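Local coordinates for oligopeptide ABC transporter, periplasmic oligopeptide-binding protein, putative (Thermotoga maritima MSB8, PDB 5IPW) that probably binds oligopeptides in the periplasm as the solute-binding component of an ABC-type peptide importer, at residues A[601-613]-A[621-633]. Sequence-based numbering, arbitrary orientation.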
ATOM      1  N   ALA A 601      16.694 -10.971   7.663  1.00 37.59           N
ATOM      2  CA  ALA A 601      16.224 -12.229   8.184  1.00 38.12           C
ATOM      3  C   ALA A 601      17.441 -13.045   8.555  1.00 37.99           C
ATOM      4  O   ALA A 601      18.360 -13.168   7.772  1.00 37.94           O
ATOM      5  CB  ALA A 601      15.405 -12.958   7.132  1.00 38.56           C
ATOM      6  N   LYS A 602      17.450 -13.595   9.754  1.00 39.53           N
ATOM      7  CA  LYS A 602      18.484 -14.527  10.132  1.00 42.79           C
ATOM      8  C   LYS A 602      18.559 -15.654   9.113  1.00 42.96           C
ATOM      9  O   LYS A 602      17.572 -15.983   8.463  1.00 43.05           O
ATOM     10  CB  LYS A 602      18.203 -15.105  11.518  1.00 44.88           C
ATOM     11  CG  LYS A 602      18.357 -14.090  12.640  1.00 47.91           C
ATOM     12  CD  LYS A 602      19.808 -13.834  12.994  1.00 49.34           C
ATOM     13  CE  LYS A 602      20.362 -14.949  13.859  1.00 50.47           C
ATOM     14  NZ  LYS A 602      21.680 -14.539  14.409  1.00 54.05           N
ATOM     15  N   ASN A 603      19.735 -16.253   8.993  1.00 42.33           N
ATOM     16  CA  ASN A 603      19.951 -17.339   8.049  1.00 42.26           C
ATOM     17  C   ASN A 603      19.096 -18.571   8.313  1.00 39.98           C
ATOM     18  O   ASN A 603      18.876 -19.366   7.401  1.00 38.72           O
ATOM     19  CB  ASN A 603      21.427 -17.741   8.032  1.00 42.60           C
ATOM     20  CG  ASN A 603      22.310 -16.655   7.469  1.00 43.59           C
ATOM     21  OD1 ASN A 603      21.866 -15.837   6.668  1.00 46.75           O
ATOM     22  ND2 ASN A 603      23.563 -16.632   7.894  1.00 46.52           N
ATOM     23  N   ASN A 604      18.629 -18.731   9.551  1.00 37.66           N
ATOM     24  CA  ASN A 604      17.772 -19.861   9.906  1.00 36.85           C
ATOM     25  C   ASN A 604      16.289 -19.472   9.973  1.00 36.36           C
ATOM     26  O   ASN A 604      15.453 -20.245  10.455  1.00 34.05           O
ATOM     27  CB  ASN A 604      18.229 -20.487  11.225  1.00 36.68           C
ATOM     28  CG  ASN A 604      17.940 -19.612  12.433  1.00 37.04           C
ATOM     29  OD1 ASN A 604      17.936 -18.376  12.347  1.00 36.31           O
ATOM     30  ND2 ASN A 604      17.699 -20.256  13.578  1.00 36.24           N
ATOM     31  N   PHE A 605      15.986 -18.269   9.488  1.00 36.06           N
ATOM     32  CA  PHE A 605      14.633 -17.756   9.435  1.00 36.29           C
ATOM     33  C   PHE A 605      14.187 -17.771   7.978  1.00 36.25           C
ATOM     34  O   PHE A 605      14.723 -17.035   7.143  1.00 38.28           O
ATOM     35  CB  PHE A 605      14.572 -16.342  10.006  1.00 35.24           C
ATOM     36  CG  PHE A 605      13.181 -15.896  10.337  1.00 34.89           C
ATOM     37  CD1 PHE A 605      12.369 -15.345   9.363  1.00 34.02           C
ATOM     38  CD2 PHE A 605      12.678 -16.054  11.621  1.00 34.24           C
ATOM     39  CE1 PHE A 605      11.080 -14.945   9.666  1.00 34.29           C
ATOM     40  CE2 PHE A 605      11.397 -15.650  11.935  1.00 34.07           C
ATOM     41  CZ  PHE A 605      10.595 -15.091  10.955  1.00 35.07           C
ATOM     42  N   ARG A 606      13.194 -18.602   7.681  1.00 35.26           N
ATOM     43  CA  ARG A 606      12.935 -19.031   6.317  1.00 34.71           C
ATOM     44  C   ARG A 606      11.545 -18.690   5.824  1.00 34.19           C
ATOM     45  O   ARG A 606      10.730 -18.156   6.575  1.00 33.24           O
ATOM     46  CB  ARG A 606      13.191 -20.533   6.229  1.00 36.22           C
ATOM     47  CG  ARG A 606      14.668 -20.877   6.264  1.00 37.92           C
ATOM     48  CD  ARG A 606      15.322 -20.445   4.964  1.00 40.19           C
ATOM     49  NE  ARG A 606      16.568 -19.732   5.178  1.00 43.84           N
ATOM     50  CZ  ARG A 606      17.286 -19.156   4.213  1.00 47.72           C
ATOM     51  NH1 ARG A 606      16.888 -19.192   2.947  1.00 46.96           N
ATOM     52  NH2 ARG A 606      18.421 -18.537   4.522  1.00 52.89           N
ATOM     53  N   ASN A 607      11.296 -18.995   4.546  1.00 34.48           N
ATOM     54  CA  ASN A 607      10.040 -18.676   3.849  1.00 32.60           C
ATOM     55  C   ASN A 607       9.810 -17.170   3.731  1.00 32.71           C
ATOM     56  O   ASN A 607       8.670 -16.714   3.620  1.00 31.64           O
ATOM     57  CB  ASN A 607       8.824 -19.373   4.505  1.00 31.84           C
ATOM     58  CG  ASN A 607       8.647 -20.826   4.056  1.00 31.70           C
ATOM     59  OD1 ASN A 607       9.235 -21.279   3.085  1.00 31.55           O
ATOM     60  ND2 ASN A 607       7.817 -21.552   4.773  1.00 32.34           N
ATOM     61  N   VAL A 608      10.901 -16.404   3.741  1.00 33.58           N
ATOM     62  CA  VAL A 608      10.841 -14.959   3.536  1.00 35.01           C
ATOM     63  C   VAL A 608      11.245 -14.683   2.091  1.00 35.32           C
ATOM     64  O   VAL A 608      12.319 -15.104   1.674  1.00 34.78           O
ATOM     65  CB  VAL A 608      11.800 -14.192   4.474  1.00 36.19           C
ATOM     66  CG1 VAL A 608      11.587 -12.695   4.347  1.00 36.20           C
ATOM     67  CG2 VAL A 608      11.593 -14.607   5.928  1.00 37.13           C
ATOM     68  N   PRO A 609      10.391 -13.975   1.324  1.00 35.75           N
ATOM     69  CA  PRO A 609      10.683 -13.689  -0.086  1.00 37.30           C
ATOM     70  C   PRO A 609      11.936 -12.851  -0.300  1.00 38.14           C
ATOM     71  O   PRO A 609      12.146 -11.868   0.403  1.00 39.10           O
ATOM     72  CB  PRO A 609       9.455 -12.898  -0.567  1.00 36.26           C
ATOM     73  CG  PRO A 609       8.406 -13.136   0.439  1.00 37.07           C
ATOM     74  CD  PRO A 609       9.083 -13.445   1.735  1.00 36.49           C
ATOM     75  N   GLU A 610      12.729 -13.231  -1.293  1.00 40.81           N
ATOM     76  CA  GLU A 610      13.947 -12.514  -1.643  1.00 44.71           C
ATOM     77  C   GLU A 610      13.623 -11.094  -2.085  1.00 44.82           C
ATOM     78  O   GLU A 610      14.198 -10.128  -1.584  1.00 45.80           O
ATOM     79  CB  GLU A 610      14.678 -13.256  -2.760  1.00 49.14           C
ATOM     80  CG  GLU A 610      16.143 -12.891  -2.896  1.00 55.13           C
ATOM     81  CD  GLU A 610      16.837 -13.610  -4.046  1.00 59.27           C
ATOM     82  OE1 GLU A 610      17.715 -12.991  -4.684  1.00 64.75           O
ATOM     83  OE2 GLU A 610      16.515 -14.787  -4.318  1.00 62.04           O
ATOM     84  N   PHE A 611      12.687 -10.980  -3.022  1.00 46.49           N
ATOM     85  CA  PHE A 611      12.263  -9.688  -3.561  1.00 46.17           C
ATOM     86  C   PHE A 611      10.833  -9.391  -3.129  1.00 44.05           C
ATOM     87  O   PHE A 611      10.023 -10.300  -2.946  1.00 41.31           O
ATOM     88  CB  PHE A 611      12.355  -9.692  -5.092  1.00 48.50           C
ATOM     89  CG  PHE A 611      13.699 -10.120  -5.620  1.00 51.87           C
ATOM     90  CD1 PHE A 611      14.772  -9.231  -5.647  1.00 53.48           C
ATOM     91  CD2 PHE A 611      13.896 -11.418  -6.086  1.00 54.36           C
ATOM     92  CE1 PHE A 611      16.010  -9.626  -6.133  1.00 54.03           C
ATOM     93  CE2 PHE A 611      15.131 -11.819  -6.573  1.00 55.07           C
ATOM     94  CZ  PHE A 611      16.190 -10.921  -6.593  1.00 55.48           C
ATOM     95  N   LEU A 612      10.534  -8.109  -2.974  1.00 42.26           N
ATOM     96  CA  LEU A 612       9.214  -7.663  -2.566  1.00 43.07           C
ATOM     97  C   LEU A 612       9.107  -6.161  -2.783  1.00 45.79           C
ATOM     98  O   LEU A 612      10.087  -5.431  -2.640  1.00 44.34           O
ATOM     99  CB  LEU A 612       8.971  -7.976  -1.087  1.00 42.19           C
ATOM    100  CG  LEU A 612       7.525  -7.947  -0.587  1.00 40.60           C
ATOM    101  CD1 LEU A 612       6.802  -9.216  -0.984  1.00 40.11           C
ATOM    102  CD2 LEU A 612       7.486  -7.800   0.924  1.00 40.89           C
ATOM    103  N   VAL A 613       7.910  -5.701  -3.124  1.00 50.12           N
ATOM    104  CA  VAL A 613       7.639  -4.264  -3.184  1.00 51.05           C
ATOM    105  C   VAL A 613       6.842  -3.926  -1.928  1.00 50.23           C
ATOM    106  O   VAL A 613       5.952  -4.673  -1.523  1.00 48.69           O
ATOM    107  CB  VAL A 613       6.986  -3.803  -4.533  1.00 52.53           C
ATOM    108  CG1 VAL A 613       6.759  -4.965  -5.493  1.00 52.92           C
ATOM    109  CG2 VAL A 613       5.703  -3.005  -4.333  1.00 52.18           C
ATOM    110  N   PRO A 621       4.594  -5.981   6.178  1.00 37.68           N
ATOM    111  CA  PRO A 621       5.023  -7.204   5.507  1.00 37.25           C
ATOM    112  C   PRO A 621       3.962  -8.289   5.306  1.00 37.24           C
ATOM    113  O   PRO A 621       4.326  -9.399   4.937  1.00 39.29           O
ATOM    114  CB  PRO A 621       6.105  -7.726   6.450  1.00 38.05           C
ATOM    115  CG  PRO A 621       5.566  -7.393   7.800  1.00 38.11           C
ATOM    116  CD  PRO A 621       4.828  -6.079   7.634  1.00 38.49           C
ATOM    117  N   LEU A 622       2.678  -7.999   5.509  1.00 37.38           N
ATOM    118  CA  LEU A 622       1.627  -9.004   5.245  1.00 38.17           C
ATOM    119  C   LEU A 622       1.720  -9.549   3.826  1.00 38.51           C
ATOM    120  O   LEU A 622       1.416 -10.705   3.545  1.00 39.05           O
ATOM    121  CB  LEU A 622       0.239  -8.408   5.446  1.00 37.78           C
ATOM    122  CG  LEU A 622      -0.918  -9.399   5.309  1.00 37.59           C
ATOM    123  CD1 LEU A 622      -0.849 -10.443   6.412  1.00 38.04           C
ATOM    124  CD2 LEU A 622      -2.249  -8.672   5.339  1.00 38.21           C
ATOM    125  N   ASN A 623       2.118  -8.663   2.939  1.00 42.49           N
ATOM    126  CA  ASN A 623       2.441  -8.952   1.557  1.00 44.58           C
ATOM    127  C   ASN A 623       3.410 -10.148   1.374  1.00 41.45           C
ATOM    128  O   ASN A 623       3.349 -10.849   0.376  1.00 39.20           O
ATOM    129  CB  ASN A 623       3.057  -7.657   0.999  1.00 49.67           C
ATOM    130  CG  ASN A 623       3.333  -7.730  -0.465  1.00 56.03           C
ATOM    131  OD1 ASN A 623       2.757  -8.558  -1.176  1.00 67.09           O
ATOM    132  ND2 ASN A 623       4.220  -6.864  -0.938  1.00 55.66           N
ATOM    133  N   ALA A 624       4.313 -10.351   2.333  1.00 38.68           N
ATOM    134  CA  ALA A 624       5.239 -11.486   2.334  1.00 37.92           C
ATOM    135  C   ALA A 624       4.635 -12.757   2.937  1.00 36.78           C
ATOM    136  O   ALA A 624       5.241 -13.828   2.871  1.00 36.20           O
ATOM    137  CB  ALA A 624       6.498 -11.110   3.102  1.00 39.74           C
ATOM    138  N   MET A 625       3.468 -12.610   3.558  1.00 36.89           N
ATOM    139  CA  MET A 625       2.698 -13.699   4.150  1.00 39.32           C
ATOM    140  C   MET A 625       3.392 -14.360   5.336  1.00 37.81           C
ATOM    141  O   MET A 625       3.772 -15.524   5.274  1.00 39.09           O
ATOM    142  CB  MET A 625       2.296 -14.733   3.077  1.00 43.62           C
ATOM    143  CG  MET A 625       0.886 -15.292   3.268  1.00 47.35           C
ATOM    144  SD  MET A 625      -0.344 -13.981   3.504  1.00 53.24           S
ATOM    145  CE  MET A 625      -1.809 -14.929   3.874  1.00 57.42           C
ATOM    146  N   PRO A 626       3.539 -13.617   6.443  1.00 36.50           N
ATOM    147  CA  PRO A 626       4.320 -14.096   7.594  1.00 35.41           C
ATOM    148  C   PRO A 626       3.762 -15.300   8.351  1.00 34.62           C
ATOM    149  O   PRO A 626       4.491 -15.935   9.121  1.00 33.44           O
ATOM    150  CB  PRO A 626       4.379 -12.872   8.512  1.00 36.08           C
ATOM    151  CG  PRO A 626       3.241 -12.022   8.102  1.00 36.12           C
ATOM    152  CD  PRO A 626       3.104 -12.223   6.625  1.00 35.78           C
ATOM    153  N   MET A 627       2.495 -15.632   8.138  1.00 34.34           N
ATOM    154  CA  MET A 627       1.928 -16.819   8.770  1.00 33.50           C
ATOM    155  C   MET A 627       2.697 -18.093   8.394  1.00 31.27           C
ATOM    156  O   MET A 627       2.678 -19.063   9.150  1.00 29.55           O
ATOM    157  CB  MET A 627       0.428 -16.955   8.453  1.00 34.69           C
ATOM    158  CG  MET A 627       0.079 -17.401   7.033  1.00 36.84           C
ATOM    159  SD  MET A 627      -1.685 -17.202   6.629  1.00 37.81           S
ATOM    160  CE  MET A 627      -1.999 -18.902   6.300  1.00 40.01           C
ATOM    161  N   GLN A 628       3.376 -18.086   7.243  1.00 29.91           N
ATOM    162  CA  GLN A 628       4.163 -19.253   6.795  1.00 29.17           C
ATOM    163  C   GLN A 628       5.677 -19.068   6.898  1.00 28.14           C
ATOM    164  O   GLN A 628       6.439 -19.879   6.367  1.00 27.37           O
ATOM    165  CB  GLN A 628       3.767 -19.709   5.366  1.00 28.04           C
ATOM    166  CG  GLN A 628       3.836 -18.676   4.256  1.00 27.45           C
ATOM    167  CD  GLN A 628       5.231 -18.428   3.731  1.00 27.48           C
ATOM    168  OE1 GLN A 628       5.885 -19.335   3.223  1.00 27.03           O
ATOM    169  NE2 GLN A 628       5.692 -17.183   3.835  1.00 28.42           N
ATOM    170  N   PHE A 629       6.115 -18.016   7.580  1.00 28.61           N
ATOM    171  CA  PHE A 629       7.528 -17.896   7.956  1.00 28.58           C
ATOM    172  C   PHE A 629       7.821 -18.988   8.953  1.00 29.01           C
ATOM    173  O   PHE A 629       6.937 -19.378   9.712  1.00 29.68           O
ATOM    174  CB  PHE A 629       7.830 -16.566   8.641  1.00 28.34           C
ATOM    175  CG  PHE A 629       7.722 -15.354   7.752  1.00 28.04           C
ATOM    176  CD1 PHE A 629       7.596 -15.456   6.373  1.00 28.26           C
ATOM    177  CD2 PHE A 629       7.805 -14.092   8.316  1.00 28.46           C
ATOM    178  CE1 PHE A 629       7.512 -14.320   5.581  1.00 28.73           C
ATOM    179  CE2 PHE A 629       7.745 -12.952   7.532  1.00 28.73           C
ATOM    180  CZ  PHE A 629       7.585 -13.065   6.163  1.00 29.30           C
ATOM    181  N   PHE A 630       9.052 -19.483   8.959  1.00 30.31           N
ATOM    182  CA  PHE A 630       9.475 -20.411  10.003  1.00 31.04           C
ATOM    183  C   PHE A 630      10.937 -20.284  10.390  1.00 31.50           C
ATOM    184  O   PHE A 630      11.736 -19.699   9.667  1.00 30.16           O
ATOM    185  CB  PHE A 630       9.156 -21.862   9.615  1.00 31.70           C
ATOM    186  CG  PHE A 630      10.113 -22.475   8.613  1.00 31.63           C
ATOM    187  CD1 PHE A 630       9.989 -22.209   7.259  1.00 31.83           C
ATOM    188  CD2 PHE A 630      11.091 -23.365   9.021  1.00 31.77           C
ATOM    189  CE1 PHE A 630      10.836 -22.801   6.335  1.00 32.43           C
ATOM    190  CE2 PHE A 630      11.943 -23.958   8.102  1.00 32.76           C
ATOM    191  CZ  PHE A 630      11.818 -23.670   6.755  1.00 32.40           C
ATOM    192  N   ILE A 631      11.252 -20.859  11.548  1.00 33.61           N
ATOM    193  CA  ILE A 631      12.604 -20.937  12.075  1.00 35.60           C
ATOM    194  C   ILE A 631      13.071 -22.384  11.997  1.00 36.43           C
ATOM    195  O   ILE A 631      12.401 -23.287  12.499  1.00 35.62           O
ATOM    196  CB  ILE A 631      12.643 -20.479  13.557  1.00 36.48           C
ATOM    197  CG1 ILE A 631      12.218 -19.018  13.669  1.00 37.10           C
ATOM    198  CG2 ILE A 631      14.032 -20.644  14.160  1.00 35.11           C
ATOM    199  CD1 ILE A 631      11.641 -18.667  15.021  1.00 38.14           C
ATOM    200  N   GLU A 632      14.240 -22.601  11.404  1.00 39.29           N
ATOM    201  CA  GLU A 632      14.783 -23.951  11.290  1.00 42.88           C
ATOM    202  C   GLU A 632      14.921 -24.594  12.664  1.00 44.80           C
ATOM    203  O   GLU A 632      15.303 -23.934  13.618  1.00 48.30           O
ATOM    204  CB  GLU A 632      16.133 -23.923  10.584  1.00 44.40           C
ATOM    205  CG  GLU A 632      16.015 -23.559   9.117  1.00 45.32           C
ATOM    206  CD  GLU A 632      17.346 -23.395   8.416  1.00 47.12           C
ATOM    207  OE1 GLU A 632      18.388 -23.277   9.094  1.00 46.06           O
ATOM    208  OE2 GLU A 632      17.340 -23.361   7.164  1.00 50.79           O
ATOM    209  N   GLN A 633      14.573 -25.872  12.756  1.00 47.91           N
ATOM    210  CA  GLN A 633      14.711 -26.638  13.988  1.00 49.64           C
ATOM    211  C   GLN A 633      15.748 -27.728  13.771  1.00 50.53           C
ATOM    212  O   GLN A 633      16.595 -27.948  14.633  1.00 53.69           O
ATOM    213  CB  GLN A 633      13.379 -27.270  14.409  1.00 50.11           C
ATOM    214  CG  GLN A 633      12.198 -26.311  14.481  1.00 51.96           C
ATOM    215  CD  GLN A 633      12.302 -25.299  15.617  1.00 52.52           C
ATOM    216  OE1 GLN A 633      12.353 -25.672  16.784  1.00 51.53           O
ATOM    217  NE2 GLN A 633      12.306 -24.009  15.276  1.00 53.78           N
TER
HETATM  218  O   HOH W   1      18.142 -23.254  13.622  1.00 44.88           O
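Val608 CG2 sits over the centre of one face of the Phe629 ring, 4.1 Å from its centroid, while Pro626 CA lies over the opposite face; Asn607 O is at the ring edge. Phe629 CD2 in turn meets the edge of the Phe605 ring, 3.6 Å from Phe605 CE1, the two planes 72° apart. One face of the Phe630 ring carries Arg606 CB as a CH-pi contact, and the Asn607 amide stands at its edge. With CG held between its own backbone N and carbonyl carbon (chi1 77°), Phe630 lies against Arg606, whose guanidinium turns off to grip Asn603 O side-on through NE and NH2 and to form a salt bridge with Glu54. Backbone bonds Arg606 N to Phe630 O (2.7 Å) and Phe630 N to Arg606 O join the strands 605-606 and 630-631 into a two-stranded antiparallel sheet, continued by Glu632 N to Asn604 O. Beyond it each of two side-chain amides donates to the other residue's backbone carbonyl: Asn607 ND2 to Gln628 O (2.7 Å), and Gln628 NE2 to Asn607 O (3.0 Å) as well as Met625 O, while Gln628 OE1 accepts from Val53 N. Replacing Gln628 by alanine would probably leave Asn607 O without the NE2 donor and Val53 N without its OE1 acceptor. Buried carbonyls are thus met by side-chain amides where strand pairing stops, which fastens the C-terminal segment 621-633 to 601-613, a short way back in the chain.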